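Local coordinates for dihydrofolate reductase (Schistosoma mansoni, PDB 3VCO), which catalyses the NADPH-dependent reduction of 7,8-dihydrofolate to tetrahydrofolate, a step needed for thymidylate, purine and glycine synthesis, at residues A[87-95]-A[102-112]; A[63-73]-A[123-133]. One frame throughout, in Å; residues are numbered along the deposited sequence. Where two conformers were deposited one is given.

In the fold
From the N terminus the chain first runs through strand 23-29 and helix 46-57 before entering strand 64-70, the first half of contact 2. Helix 71-76 and a loop lead on to strand 88-92, which pairs with 64-70 on one side and, after a short loop, with 104-106 on the other; this closes the small loop of contact 1. Helix 109-116 then carries the chain over the sheet to strand 125-130, which closes contact 2 and the much longer loop that encloses contact 1 entirely. The four parallel strands thus stand in the order 104-106, 88-92, 64-70, 125-130, and the backbone bond from Val92 N to Met69 O joins the two contacts directly.

Contact 1: A[87-95]-A[102-112]. With SO4 (sulfate ion), chain B.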
loop_
_atom_site.group_PDB
_atom_site.type_symbol
_atom_site.label_atom_id
_atom_site.label_comp_id
_atom_site.label_asym_id
_atom_site.label_seq_id
_atom_site.Cartn_x
_atom_site.Cartn_y
_atom_site.Cartn_z
ATOM N N ARG A 87 -4.637 -12.316 -1.022
ATOM C CA ARG A 87 -4.975 -11.146 -0.234
ATOM C C ARG A 87 -6.416 -10.837 -0.460
ATOM O O ARG A 87 -6.968 -11.124 -1.526
ATOM C CB ARG A 87 -4.105 -9.932 -0.674
ATOM C CG ARG A 87 -2.661 -10.087 -0.253
ATOM C CD ARG A 87 -1.747 -9.349 -1.205
ATOM N NE ARG A 87 -1.527 -10.180 -2.369
ATOM C CZ ARG A 87 -0.683 -9.910 -3.348
ATOM N NH1 ARG A 87 0.085 -8.820 -3.305
ATOM N NH2 ARG A 87 -0.580 -10.773 -4.357
ATOM N N ILE A 88 -7.048 -10.262 0.542
ATOM C CA ILE A 88 -8.410 -9.778 0.383
ATOM C C ILE A 88 -8.257 -8.432 -0.310
ATOM O O ILE A 88 -7.624 -7.527 0.227
ATOM C CB ILE A 88 -9.054 -9.563 1.770
ATOM C CG1 ILE A 88 -9.160 -10.907 2.521
ATOM C CG2 ILE A 88 -10.430 -8.848 1.644
ATOM C CD1 ILE A 88 -9.274 -10.746 3.995
ATOM N N ASN A 89 -8.791 -8.320 -1.517
ATOM C CA ASN A 89 -8.752 -7.073 -2.292
ATOM C C ASN A 89 -9.985 -6.218 -2.022
ATOM O O ASN A 89 -11.129 -6.682 -2.191
ATOM C CB ASN A 89 -8.739 -7.364 -3.799
ATOM C CG ASN A 89 -7.459 -8.006 -4.278
ATOM O OD1 ASN A 89 -6.907 -7.592 -5.298
ATOM N ND2 ASN A 89 -6.964 -9.004 -3.545
ATOM N N ILE A 90 -9.774 -4.956 -1.664
ATOM C CA ILE A 90 -10.900 -4.075 -1.408
ATOM C C ILE A 90 -10.645 -2.755 -2.131
ATOM O O ILE A 90 -9.609 -2.144 -1.944
ATOM C CB ILE A 90 -11.060 -3.756 0.102
ATOM C CG1 ILE A 90 -11.308 -5.031 0.890
ATOM C CG2 ILE A 90 -12.261 -2.796 0.344
ATOM C CD1 ILE A 90 -11.382 -4.785 2.365
ATOM N N VAL A 91 -11.571 -2.365 -2.995
ATOM C CA VAL A 91 -11.419 -1.096 -3.691
ATOM C C VAL A 91 -12.407 -0.095 -3.082
ATOM O O VAL A 91 -13.575 -0.429 -2.910
ATOM C CB VAL A 91 -11.689 -1.268 -5.206
ATOM C CG1 VAL A 91 -11.570 0.075 -5.938
ATOM C CG2 VAL A 91 -10.692 -2.289 -5.823
ATOM N N VAL A 92 -11.939 1.112 -2.769
ATOM C CA VAL A 92 -12.798 2.126 -2.190
ATOM C C VAL A 92 -13.199 3.043 -3.340
ATOM O O VAL A 92 -12.393 3.836 -3.803
ATOM C CB VAL A 92 -12.061 2.929 -1.125
ATOM C CG1 VAL A 92 -12.937 4.137 -0.610
ATOM C CG2 VAL A 92 -11.582 1.959 0.000
ATOM N N SER A 93 -14.434 2.892 -3.799
ATOM C CA SER A 93 -14.929 3.617 -4.962
ATOM C C SER A 93 -16.461 3.687 -4.912
ATOM O O SER A 93 -17.095 2.783 -4.406
ATOM C CB SER A 93 -14.471 2.893 -6.238
ATOM O OG SER A 93 -15.076 3.427 -7.426
ATOM N N SER A 94 -17.049 4.744 -5.458
ATOM C CA SER A 94 -18.503 4.785 -5.645
ATOM C C SER A 94 -18.854 4.518 -7.106
ATOM O O SER A 94 -20.012 4.280 -7.443
ATOM C CB SER A 94 -19.097 6.128 -5.211
ATOM O OG SER A 94 -18.106 7.039 -4.764
ATOM N N THR A 95 -17.831 4.532 -7.960
ATOM C CA THR A 95 -18.004 4.348 -9.399
ATOM C C THR A 95 -17.972 2.881 -9.810
ATOM O O THR A 95 -18.817 2.427 -10.571
ATOM C CB THR A 95 -16.867 5.013 -10.173
ATOM O OG1 THR A 95 -16.312 6.088 -9.405
ATOM C CG2 THR A 95 -17.373 5.519 -11.483
ATOM N N PHE A 102 -14.859 -12.010 -5.681
ATOM C CA PHE A 102 -14.234 -11.905 -4.368
ATOM C C PHE A 102 -13.467 -10.610 -4.145
ATOM O O PHE A 102 -12.943 -10.382 -3.064
ATOM C CB PHE A 102 -13.448 -13.179 -4.016
ATOM C CG PHE A 102 -14.330 -14.413 -3.895
ATOM C CD1 PHE A 102 -14.971 -14.702 -2.705
ATOM C CD2 PHE A 102 -14.551 -15.236 -4.982
ATOM C CE1 PHE A 102 -15.769 -15.782 -2.585
ATOM C CE2 PHE A 102 -15.378 -16.342 -4.879
ATOM C CZ PHE A 102 -15.988 -16.615 -3.677
ATOM N N VAL A 103 -13.422 -9.745 -5.154
ATOM C CA VAL A 103 -12.915 -8.410 -4.928
ATOM C C VAL A 103 -14.051 -7.593 -4.290
ATOM O O VAL A 103 -15.165 -7.610 -4.769
ATOM C CB VAL A 103 -12.426 -7.754 -6.230
ATOM C CG1 VAL A 103 -12.050 -6.274 -5.978
ATOM C CG2 VAL A 103 -11.215 -8.559 -6.827
ATOM N N GLN A 104 -13.777 -6.894 -3.211
ATOM C CA GLN A 104 -14.822 -6.083 -2.546
ATOM C C GLN A 104 -14.756 -4.614 -2.959
ATOM O O GLN A 104 -13.686 -4.036 -3.077
ATOM C CB GLN A 104 -14.684 -6.149 -1.024
ATOM C CG GLN A 104 -14.514 -7.585 -0.468
ATOM C CD GLN A 104 -15.779 -8.402 -0.631
ATOM O OE1 GLN A 104 -16.857 -7.953 -0.272
ATOM N NE2 GLN A 104 -15.657 -9.585 -1.224
ATOM N N VAL A 105 -15.913 -4.022 -3.197
ATOM C CA VAL A 105 -15.986 -2.609 -3.529
ATOM C C VAL A 105 -16.822 -1.926 -2.477
ATOM O O VAL A 105 -17.919 -2.393 -2.218
ATOM C CB VAL A 105 -16.682 -2.427 -4.880
ATOM C CG1 VAL A 105 -16.847 -0.947 -5.185
ATOM C CG2 VAL A 105 -15.890 -3.181 -5.997
ATOM N N VAL A 106 -16.297 -0.880 -1.825
ATOM C CA VAL A 106 -17.027 -0.171 -0.773
ATOM C C VAL A 106 -16.859 1.344 -0.988
ATOM O O VAL A 106 -15.932 1.759 -1.668
ATOM C CB VAL A 106 -16.504 -0.563 0.629
ATOM C CG1 VAL A 106 -16.624 -2.094 0.864
ATOM C CG2 VAL A 106 -15.056 -0.123 0.784
ATOM N N PRO A 107 -17.792 2.174 -0.472
ATOM C CA PRO A 107 -17.733 3.597 -0.824
ATOM C C PRO A 107 -16.685 4.389 -0.049
ATOM O O PRO A 107 -16.364 5.521 -0.456
ATOM C CB PRO A 107 -19.126 4.115 -0.442
ATOM C CG PRO A 107 -19.582 3.182 0.634
ATOM C CD PRO A 107 -19.010 1.838 0.288
ATOM N N SER A 108 -16.155 3.824 1.032
ATOM C CA SER A 108 -15.287 4.607 1.902
ATOM C C SER A 108 -14.285 3.731 2.633
ATOM O O SER A 108 -14.452 2.520 2.722
ATOM C CB SER A 108 -16.099 5.454 2.897
ATOM O OG SER A 108 -16.599 4.647 3.957
ATOM N N LEU A 109 -13.221 4.352 3.118
ATOM C CA LEU A 109 -12.265 3.661 3.992
ATOM C C LEU A 109 -12.934 3.147 5.266
ATOM O O LEU A 109 -12.616 2.047 5.728
ATOM C CB LEU A 109 -11.118 4.604 4.365
ATOM C CG LEU A 109 -9.987 3.966 5.168
ATOM C CD1 LEU A 109 -9.352 2.820 4.315
ATOM C CD2 LEU A 109 -8.975 5.011 5.485
ATOM N N ASN A 110 -13.820 3.965 5.839
ATOM C CA ASN A 110 -14.635 3.570 6.980
ATOM C C ASN A 110 -15.204 2.226 6.684
ATOM O O ASN A 110 -15.066 1.288 7.469
ATOM C CB ASN A 110 -15.826 4.534 7.229
ATOM C CG ASN A 110 -15.465 5.655 8.147
ATOM O OD1 ASN A 110 -14.376 5.630 8.698
ATOM N ND2 ASN A 110 -16.363 6.661 8.329
ATOM N N ALA A 111 -15.845 2.145 5.524
ATOM C CA ALA A 111 -16.551 0.949 5.156
ATOM C C ALA A 111 -15.603 -0.237 4.907
ATOM O O ALA A 111 -15.957 -1.368 5.220
ATOM C CB ALA A 111 -17.522 1.209 3.986
ATOM N N ALA A 112 -14.409 0.015 4.363
ATOM C CA ALA A 112 -13.451 -1.079 4.169
ATOM C C ALA A 112 -13.073 -1.671 5.531
ATOM O O ALA A 112 -13.009 -2.875 5.674
ATOM C CB ALA A 112 -12.200 -0.610 3.441
HETATM S S SO4 B . -14.385 7.239 -7.182
HETATM O O1 SO4 B . -15.195 6.943 -5.996
HETATM O O2 SO4 B . -13.341 8.181 -6.797
HETATM O O3 SO4 B . -13.873 6.001 -7.774
HETATM O O4 SO4 B . -15.220 7.854 -8.213
HETATM O O HOH W 1 -10.532 -10.251 -2.536
#
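Val91 grips the neighbouring strand with both of its backbone polar groups: its N donates to Gln104 O at 2.7 Å, and its O accepts from Val106 N at 3.0 Å. Gln104 N to Asn89 O and Ser93 N to Val106 O extend this parallel pairing at its two ends. On the face carrying Ile90, Val92 and Val106, branched side chains pack between the sheet and helix 109-116. With CG1 of Ile90 opposite the carbonyl carbon (chi1 -61°), CG2 lies anti to N and touches both Val106 CG2 at 3.9 Å and Ala112 CB at 3.8 Å. The small methyl of Ala112 lets the helix lie close. Val92 sends CG1 against Ser108 CA at 3.5 Å, where the chain turns into that helix, while CG2 faces Val106. Ser108 suits this turn as N-cap, its OG accepting from Ala111 N at 3.0 Å. On the other face Val91 CG2 meets Val103 CG1, with Trp74 of helix 71-76 packed on Val91. Asn89 also points to this side; its OD1 is taken by Leu84 N, and a water links its backbone N to Phe102 O. Past the strand end, Ser93 OG donates to O3 of a sulfate, and Ser94 OG and N both donate to O1, the N at 2.9 Å and nearly straight (168°). Ser93, Ser94 and Thr95 are assigned by similarity to the NADP(+) site; the bonds from Ser93 OG, Ser94 OG and Ser94 N are consistent with a place for a cofactor phosphate.

Contact 2: A[63-73]-A[123-133]; sequences LKNAVVMGRVT and SIVDEVFIIGG. With SO4 (sulfate ion), chain C.
At a beta bulge the extra N-H, that of Glu127, is taken by a side chain: Asn65 OD1 accepts it at 2.8 Å, where the register of the two parallel strands slips by one residue between Lys64 and Ala66. These strands, 64-70 and 125-130, belong to the central sheet of the dihydrofolate reductase fold. An asparagine suits the bulge because its amide can accept here while ND2 donates to Lys58 O and Thr56 O. Asp126 lies alongside it, and its OD2 accepts from His60 N. Beyond the bulge the regular pairing resumes with Ala66 N to Glu127 O and Val68 N to Phe129 O. The Phe129 ring brings its CE2 edge to Asn65 CG at 3.7 Å, ring and amide planes 61° apart, and helix 46-57 packs on the ring through Val55 and Thr56. On the face of Ala66 and Val68, Ile130 runs alongside Val68, and its bends at chi1 and chi2 (-62°) bring CD1 to Val68 CB at 3.6 Å. Met69 and Ile131 run side by side, Met69 CB and Ile131 CG1 tightly packed at 3.5 Å. Gly132 has a phi of 132°, where a CB would press on the preceding carbonyl O and crowd Thr73 OG1, so glycine suits; its O accepts from Gly70 N at 3.0 Å. Arg71, Val72, Thr73, Gly132 and Gly133 are assigned by similarity to the NADP(+) site, consistent with the sulfate at the start of helix 71-76. Val72 N donates to O3 of this ion, and Thr73 grips O2 twice, with N at 2.7 Å and with OG1 at 2.9 Å.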
loop_
_atom_site.group_PDB
_atom_site.type_symbol
_atom_site.label_atom_id
_atom_site.label_comp_id
_atom_site.label_asym_id
_atom_site.label_seq_id
_atom_site.Cartn_x
_atom_site.Cartn_y
_atom_site.Cartn_z
ATOM N N LEU A 63 -4.335 -17.196 7.639
ATOM C CA LEU A 63 -4.916 -15.859 7.471
ATOM C C LEU A 63 -4.457 -15.153 6.201
ATOM O O LEU A 63 -3.468 -15.549 5.572
ATOM C CB LEU A 63 -4.583 -14.989 8.683
ATOM C CG LEU A 63 -4.887 -15.627 10.036
ATOM C CD1 LEU A 63 -4.636 -14.638 11.170
ATOM C CD2 LEU A 63 -6.311 -16.188 10.105
ATOM N N LYS A 64 -5.162 -14.086 5.838
ATOM C CA LYS A 64 -4.788 -13.293 4.658
ATOM C C LYS A 64 -4.762 -11.830 4.998
ATOM O O LYS A 64 -5.670 -11.323 5.648
ATOM C CB LYS A 64 -5.813 -13.452 3.534
ATOM C CG LYS A 64 -6.345 -14.865 3.291
ATOM C CD LYS A 64 -5.492 -15.574 2.273
ATOM C CE LYS A 64 -5.606 -17.102 2.452
ATOM N NZ LYS A 64 -5.004 -17.743 1.291
ATOM N N ASN A 65 -3.756 -11.128 4.509
ATOM C CA ASN A 65 -3.778 -9.680 4.638
ATOM C C ASN A 65 -4.810 -9.051 3.699
ATOM O O ASN A 65 -5.218 -9.679 2.738
ATOM C CB ASN A 65 -2.386 -9.095 4.397
ATOM C CG ASN A 65 -1.391 -9.608 5.378
ATOM O OD1 ASN A 65 -1.718 -9.761 6.565
ATOM N ND2 ASN A 65 -0.175 -9.912 4.907
ATOM N N ALA A 66 -5.273 -7.844 4.026
ATOM C CA ALA A 66 -6.142 -7.060 3.135
ATOM C C ALA A 66 -5.319 -5.966 2.455
ATOM O O ALA A 66 -4.425 -5.382 3.079
ATOM C CB ALA A 66 -7.321 -6.435 3.913
ATOM N N VAL A 67 -5.545 -5.757 1.160
ATOM C CA VAL A 67 -4.965 -4.602 0.478
ATOM C C VAL A 67 -6.137 -3.726 0.045
ATOM O O VAL A 67 -7.059 -4.197 -0.617
ATOM C CB VAL A 67 -4.130 -4.963 -0.748
ATOM C CG1 VAL A 67 -2.804 -5.650 -0.292
ATOM C CG2 VAL A 67 -4.927 -5.909 -1.698
ATOM N N VAL A 68 -6.105 -2.479 0.509
ATOM C CA VAL A 68 -7.182 -1.553 0.303
ATOM C C VAL A 68 -6.642 -0.456 -0.604
ATOM O O VAL A 68 -5.518 0.010 -0.401
ATOM C CB VAL A 68 -7.683 -0.981 1.656
ATOM C CG1 VAL A 68 -8.903 -0.075 1.418
ATOM C CG2 VAL A 68 -8.028 -2.137 2.676
ATOM N N MET A 69 -7.421 -0.067 -1.617
ATOM C CA MET A 69 -6.923 0.878 -2.607
ATOM C C MET A 69 -8.100 1.611 -3.257
ATOM O O MET A 69 -9.214 1.103 -3.228
ATOM C CB MET A 69 -6.151 0.114 -3.692
ATOM C CG MET A 69 -7.085 -0.720 -4.574
ATOM S SD MET A 69 -6.247 -1.945 -5.579
ATOM C CE MET A 69 -6.535 -3.309 -4.460
ATOM N N GLY A 70 -7.831 2.789 -3.858
ATOM C CA GLY A 70 -8.816 3.499 -4.682
ATOM C C GLY A 70 -8.961 2.836 -6.041
ATOM O O GLY A 70 -8.166 1.953 -6.414
ATOM N N ARG A 71 -9.950 3.284 -6.812
ATOM C CA ARG A 71 -10.202 2.763 -8.159
ATOM C C ARG A 71 -9.080 2.993 -9.152
ATOM O O ARG A 71 -8.754 2.101 -9.967
ATOM C CB ARG A 71 -11.513 3.334 -8.724
ATOM C CG ARG A 71 -11.784 2.880 -10.170
ATOM C CD ARG A 71 -13.223 3.112 -10.667
ATOM N NE ARG A 71 -13.389 2.446 -11.974
ATOM C CZ ARG A 71 -14.515 2.396 -12.674
ATOM N NH1 ARG A 71 -15.600 2.999 -12.225
ATOM N NH2 ARG A 71 -14.549 1.760 -13.841
ATOM N N VAL A 72 -8.474 4.169 -9.103
ATOM C CA VAL A 72 -7.438 4.449 -10.089
ATOM C C VAL A 72 -6.228 3.578 -9.794
ATOM O O VAL A 72 -5.578 3.093 -10.718
ATOM C CB VAL A 72 -7.034 5.945 -10.185
ATOM C CG1 VAL A 72 -5.886 6.115 -11.183
ATOM C CG2 VAL A 72 -8.238 6.808 -10.601
ATOM N N THR A 73 -5.953 3.335 -8.514
ATOM C CA THR A 73 -4.909 2.367 -8.183
ATOM C C THR A 73 -5.314 0.991 -8.723
ATOM O O THR A 73 -4.571 0.356 -9.455
ATOM C CB THR A 73 -4.620 2.306 -6.653
ATOM O OG1 THR A 73 -4.094 3.560 -6.234
ATOM C CG2 THR A 73 -3.590 1.215 -6.333
ATOM N N SER A 123 -12.493 -13.374 10.747
ATOM C CA SER A 123 -11.792 -14.609 11.101
ATOM C C SER A 123 -10.661 -14.875 10.091
ATOM O O SER A 123 -9.868 -15.785 10.248
ATOM C CB SER A 123 -12.772 -15.789 11.102
ATOM O OG SER A 123 -13.741 -15.701 12.130
ATOM N N ILE A 124 -10.605 -14.077 9.033
ATOM C CA ILE A 124 -9.636 -14.298 7.966
ATOM C C ILE A 124 -8.477 -13.291 7.957
ATOM O O ILE A 124 -7.321 -13.652 7.709
ATOM C CB ILE A 124 -10.325 -14.211 6.607
ATOM C CG1 ILE A 124 -11.620 -15.014 6.651
ATOM C CG2 ILE A 124 -9.378 -14.701 5.496
ATOM C CD1 ILE A 124 -12.358 -15.061 5.345
ATOM N N VAL A 125 -8.793 -12.030 8.215
ATOM C CA VAL A 125 -7.843 -10.922 8.026
ATOM C C VAL A 125 -6.680 -10.975 9.023
ATOM O O VAL A 125 -6.850 -11.326 10.190
ATOM C CB VAL A 125 -8.577 -9.562 8.163
ATOM C CG1 VAL A 125 -9.181 -9.440 9.549
ATOM C CG2 VAL A 125 -7.623 -8.368 7.900
ATOM N N ASP A 126 -5.484 -10.691 8.544
ATOM C CA ASP A 126 -4.360 -10.540 9.429
ATOM C C ASP A 126 -4.074 -9.039 9.449
ATOM O O ASP A 126 -4.678 -8.325 10.248
ATOM C CB ASP A 126 -3.142 -11.366 8.998
ATOM C CG ASP A 126 -2.010 -11.319 10.038
ATOM O OD1 ASP A 126 -2.144 -10.579 11.047
ATOM O OD2 ASP A 126 -1.000 -12.029 9.858
ATOM N N GLU A 127 -3.217 -8.535 8.557
ATOM C CA GLU A 127 -2.902 -7.103 8.546
ATOM C C GLU A 127 -3.622 -6.379 7.383
ATOM O O GLU A 127 -4.087 -7.015 6.416
ATOM C CB GLU A 127 -1.374 -6.855 8.502
ATOM C CG GLU A 127 -0.545 -7.484 9.712
ATOM C CD GLU A 127 -0.075 -6.455 10.745
ATOM O OE1 GLU A 127 -0.116 -5.258 10.427
ATOM O OE2 GLU A 127 0.333 -6.835 11.886
ATOM N N VAL A 128 -3.715 -5.066 7.495
ATOM C CA VAL A 128 -4.391 -4.233 6.521
ATOM C C VAL A 128 -3.348 -3.307 5.898
ATOM O O VAL A 128 -2.614 -2.622 6.625
ATOM C CB VAL A 128 -5.496 -3.401 7.203
ATOM C CG1 VAL A 128 -6.156 -2.452 6.221
ATOM C CG2 VAL A 128 -6.540 -4.351 7.812
ATOM N N PHE A 129 -3.256 -3.331 4.565
ATOM C CA PHE A 129 -2.343 -2.429 3.843
ATOM C C PHE A 129 -3.189 -1.491 2.987
ATOM O O PHE A 129 -4.081 -1.960 2.286
ATOM C CB PHE A 129 -1.357 -3.236 2.985
ATOM C CG PHE A 129 -0.454 -4.147 3.818
ATOM C CD1 PHE A 129 0.818 -3.743 4.177
ATOM C CD2 PHE A 129 -0.938 -5.355 4.328
ATOM C CE1 PHE A 129 1.608 -4.525 4.979
ATOM C CE2 PHE A 129 -0.153 -6.164 5.138
ATOM C CZ PHE A 129 1.121 -5.752 5.495
ATOM N N ILE A 130 -2.891 -0.190 3.046
ATOM C CA ILE A 130 -3.456 0.794 2.151
ATOM C C ILE A 130 -2.408 1.058 1.052
ATOM O O ILE A 130 -1.310 1.552 1.340
ATOM C CB ILE A 130 -3.704 2.112 2.899
ATOM C CG1 ILE A 130 -4.625 1.895 4.106
ATOM C CG2 ILE A 130 -4.248 3.199 1.953
ATOM C CD1 ILE A 130 -5.984 1.404 3.746
ATOM N N ILE A 131 -2.745 0.738 -0.197
ATOM C CA ILE A 131 -1.733 0.732 -1.247
ATOM C C ILE A 131 -1.892 1.892 -2.195
ATOM O O ILE A 131 -1.252 1.979 -3.240
ATOM C CB ILE A 131 -1.674 -0.605 -1.979
ATOM C CG1 ILE A 131 -2.945 -0.835 -2.781
ATOM C CG2 ILE A 131 -1.431 -1.752 -0.920
ATOM C CD1 ILE A 131 -2.830 -1.971 -3.730
ATOM N N GLY A 132 -2.768 2.790 -1.829
ATOM C CA GLY A 132 -2.819 3.974 -2.622
ATOM C C GLY A 132 -4.168 4.372 -3.029
ATOM O O GLY A 132 -5.156 3.657 -2.813
ATOM N N GLY A 133 -4.111 5.473 -3.768
ATOM C CA GLY A 133 -4.988 6.578 -3.595
ATOM C C GLY A 133 -4.268 7.596 -2.735
ATOM O O GLY A 133 -4.001 7.358 -1.569
HETATM S S SO4 C . -7.291 6.224 -6.350
HETATM O O1 SO4 C . -7.525 6.704 -4.978
HETATM O O2 SO4 C . -6.588 4.946 -6.398
HETATM O O3 SO4 C . -8.612 6.106 -6.973
HETATM O O4 SO4 C . -6.460 7.191 -7.087
#